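Local coordinates for DegV family protein (Streptococcus agalactiae, PDB 3LUP) that binds a long-chain fatty acid and may take part in lipid transport or fatty acid metabolism, at residues Gly266-Ala269 with Thr270-Glu274. Residues are numbered along the deposited sequence; the frame is centred on the assembly and turned at random.
With ELA (Elaidic acid), chain B.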
ATOM      1  N   GLY A 266      -5.355   1.232 -10.242  1.00 29.41           N
ATOM      2  CA  GLY A 266      -4.636   1.972 -11.265  1.00 28.97           C
ATOM      3  C   GLY A 266      -3.507   2.785 -10.674  1.00 29.44           C
ATOM      4  O   GLY A 266      -2.503   3.052 -11.337  1.00 29.47           O
ATOM      5  N   VAL A 267      -3.667   3.169  -9.413  1.00 29.52           N
ATOM      6  CA  VAL A 267      -2.643   3.930  -8.703  1.00 29.56           C
ATOM      7  C   VAL A 267      -1.309   3.170  -8.687  1.00 29.82           C
ATOM      8  O   VAL A 267      -0.302   3.693  -9.163  1.00 30.39           O
ATOM      9  CB  VAL A 267      -3.121   4.331  -7.288  1.00 29.32           C
ATOM     10  CG1 VAL A 267      -2.014   5.003  -6.515  1.00 29.11           C
ATOM     11  CG2 VAL A 267      -4.340   5.273  -7.394  1.00 29.58           C
ATOM     12  N   ILE A 268      -1.325   1.927  -8.198  1.00 29.97           N
ATOM     13  CA  ILE A 268      -0.122   1.087  -8.100  1.00 29.57           C
ATOM     14  C   ILE A 268       0.253   0.411  -9.422  1.00 29.78           C
ATOM     15  O   ILE A 268       1.424   0.282  -9.725  1.00 30.67           O
ATOM     16  CB  ILE A 268      -0.240   0.069  -6.940  1.00 29.42           C
ATOM     17  CG1 ILE A 268      -0.418   0.816  -5.610  1.00 29.91           C
ATOM     18  CG2 ILE A 268       0.988  -0.815  -6.867  1.00 28.40           C
ATOM     19  CD1 ILE A 268      -0.950  -0.020  -4.458  1.00 31.00           C
ATOM     20  N   ALA A 269      -0.729   0.006 -10.221  1.00 29.96           N
ATOM     21  CA  ALA A 269      -0.479  -0.434 -11.593  1.00 29.95           C
ATOM     22  C   ALA A 269       0.347   0.607 -12.386  1.00 30.36           C
ATOM     23  O   ALA A 269       1.306   0.260 -13.069  1.00 30.65           O
ATOM     24  CB  ALA A 269      -1.780  -0.729 -12.292  1.00 29.46           C
ATOM     25  N   THR A 270      -0.012   1.879 -12.269  1.00 30.64           N
ATOM     26  CA  THR A 270       0.787   2.971 -12.834  1.00 31.13           C
ATOM     27  C   THR A 270       2.295   2.871 -12.540  1.00 31.82           C
ATOM     28  O   THR A 270       3.113   3.113 -13.421  1.00 31.81           O
ATOM     29  CB  THR A 270       0.251   4.370 -12.381  1.00 31.05           C
ATOM     30  OG1 THR A 270      -1.068   4.578 -12.904  1.00 29.70           O
ATOM     31  CG2 THR A 270       1.150   5.500 -12.876  1.00 30.99           C
ATOM     32  N   HIS A 271       2.663   2.520 -11.312  1.00 32.65           N
ATOM     33  CA  HIS A 271       4.079   2.517 -10.928  1.00 33.56           C
ATOM     34  C   HIS A 271       4.747   1.152 -11.072  1.00 33.74           C
ATOM     35  O   HIS A 271       5.971   1.051 -11.217  1.00 33.87           O
ATOM     36  CB  HIS A 271       4.241   3.082  -9.514  1.00 33.94           C
ATOM     37  CG  HIS A 271       3.833   4.518  -9.414  1.00 35.94           C
ATOM     38  ND1 HIS A 271       4.700   5.558  -9.671  1.00 37.06           N
ATOM     39  CD2 HIS A 271       2.631   5.086  -9.155  1.00 37.08           C
ATOM     40  CE1 HIS A 271       4.058   6.706  -9.537  1.00 38.15           C
ATOM     41  NE2 HIS A 271       2.802   6.446  -9.219  1.00 37.82           N
ATOM     42  N   LEU A 272       3.935   0.104 -11.052  1.00 33.61           N
ATOM     43  CA  LEU A 272       4.448  -1.240 -11.126  1.00 33.81           C
ATOM     44  C   LEU A 272       4.404  -1.786 -12.555  1.00 33.88           C
ATOM     45  O   LEU A 272       5.227  -2.627 -12.934  1.00 33.89           O
ATOM     46  CB  LEU A 272       3.663  -2.134 -10.166  1.00 33.74           C
ATOM     47  CG  LEU A 272       4.330  -2.613  -8.875  1.00 34.65           C
ATOM     48  CD1 LEU A 272       4.978  -1.482  -8.078  1.00 34.40           C
ATOM     49  CD2 LEU A 272       3.330  -3.399  -8.033  1.00 34.34           C
ATOM     50  N   GLY A 273       3.453  -1.288 -13.343  1.00 33.48           N
ATOM     51  CA  GLY A 273       3.179  -1.831 -14.657  1.00 33.38           C
ATOM     52  C   GLY A 273       2.170  -2.950 -14.526  1.00 33.72           C
ATOM     53  O   GLY A 273       1.855  -3.379 -13.403  1.00 33.92           O
ATOM     54  N   GLU A 274       1.650  -3.406 -15.669  1.00 33.30           N
ATOM     55  CA  GLU A 274       0.824  -4.600 -15.723  1.00 33.32           C
ATOM     56  C   GLU A 274       1.740  -5.821 -15.647  1.00 33.26           C
ATOM     57  O   GLU A 274       2.934  -5.729 -15.967  1.00 33.04           O
ATOM     58  CB  GLU A 274      -0.018  -4.630 -17.009  1.00 33.45           C
ATOM     59  CG  GLU A 274      -0.930  -5.844 -17.138  1.00 34.90           C
ATOM     60  CD  GLU A 274      -2.012  -5.667 -18.185  1.00 38.38           C
ATOM     61  OE1 GLU A 274      -2.008  -4.618 -18.855  1.00 40.50           O
ATOM     62  OE2 GLU A 274      -2.872  -6.572 -18.346  1.00 39.88           O
TER
HETATM   63  CA  ELA B 301       2.935  11.123  -5.770  1.00 52.96           C
HETATM   64  C   ELA B 301       3.463  12.188  -6.737  1.00 54.95           C
HETATM   65  O   ELA B 301       3.739  11.942  -7.948  1.00 54.14           O
HETATM   66  C3  ELA B 301       1.581  10.541  -6.168  1.00 48.32           C
HETATM   67  C4  ELA B 301       0.972   9.730  -5.029  1.00 46.96           C
HETATM   68  C5  ELA B 301       0.650   8.278  -5.437  1.00 46.74           C
HETATM   69  C6  ELA B 301       1.877   7.367  -5.294  1.00 44.62           C
HETATM   70  C7  ELA B 301       1.824   6.013  -5.993  1.00 42.43           C
HETATM   71  C8  ELA B 301       3.152   5.272  -5.797  1.00 42.25           C
HETATM   72  C9  ELA B 301       2.942   3.771  -5.650  1.00 41.37           C
HETATM   73  C10 ELA B 301       4.070   2.811  -5.714  1.00 40.25           C
HETATM   74  C11 ELA B 301       3.807   1.375  -6.121  1.00 39.40           C
HETATM   75  C12 ELA B 301       4.450   0.368  -5.177  1.00 37.95           C
HETATM   76  C13 ELA B 301       3.443  -0.412  -4.349  1.00 37.06           C
HETATM   77  C14 ELA B 301       3.909  -1.820  -4.007  1.00 36.64           C
HETATM   78  C15 ELA B 301       2.801  -2.572  -3.256  1.00 36.35           C
HETATM   79  C16 ELA B 301       3.271  -3.867  -2.590  1.00 34.37           C
HETATM   80  C17 ELA B 301       3.115  -3.795  -1.075  1.00 34.94           C
HETATM   81  C18 ELA B 301       2.682  -5.124  -0.469  1.00 34.37           C
HETATM   82  OXT ELA B 301       3.650  13.350  -6.307  1.00 55.09           O
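Ile-268 and Leu-272, one turn apart on the short helix 266-272, touch through CG2 and CD2 at 3.7 Å and together line the fatty acid pocket. CG2 of Ile-268, anti to the backbone N, packs 3.5 Å from C13 of the elaidic acid, while the other branch of Leu-272, CD1, comes as near to C12. His-271 takes the next part of the chain: its imidazole lies along the acyl carbons, with C8 of the lipid 3.4 Å above one face, displaced toward the rim, and Thr-270 CG2 over the opposite face. With chi1 at -64° the ring sits beside its own backbone N, and its CD2 edge meets the carbonyl O of Val-267 close to the ring plane, 3.2 Å away. NE2, hydrogen-bonded to Thr-64 OG1, fixes the far end of the ring; Arg-175, which touches this histidine, also hydrogen-bonds the ligand. In this DegV-family protein the helix joins edge strand 259-263 to strand 277-283 of the mixed sheet, and its Ile-268, His-271 and Leu-272 face the lipid. Behind the pocket face, Gly-266 O is gripped twice from opposite faces of its carbonyl plane, by Thr-270 N and by Thr-270 OG1 (2.6 Å). That hydroxyl also hydrogen-bonds Tyr-51 OH, tying the helix to helix 48-57, where Tyr-51 and Tyr-52 touch Ala-269. Leu-272 N bonds Ile-268 O at 2.8 Å, and Gly-273 N closes the last turn on Ala-269 O. Gly-273, the first residue to leave helical angles, has positive phi (88°), and its carbonyl O accepts from Ser-237 OG.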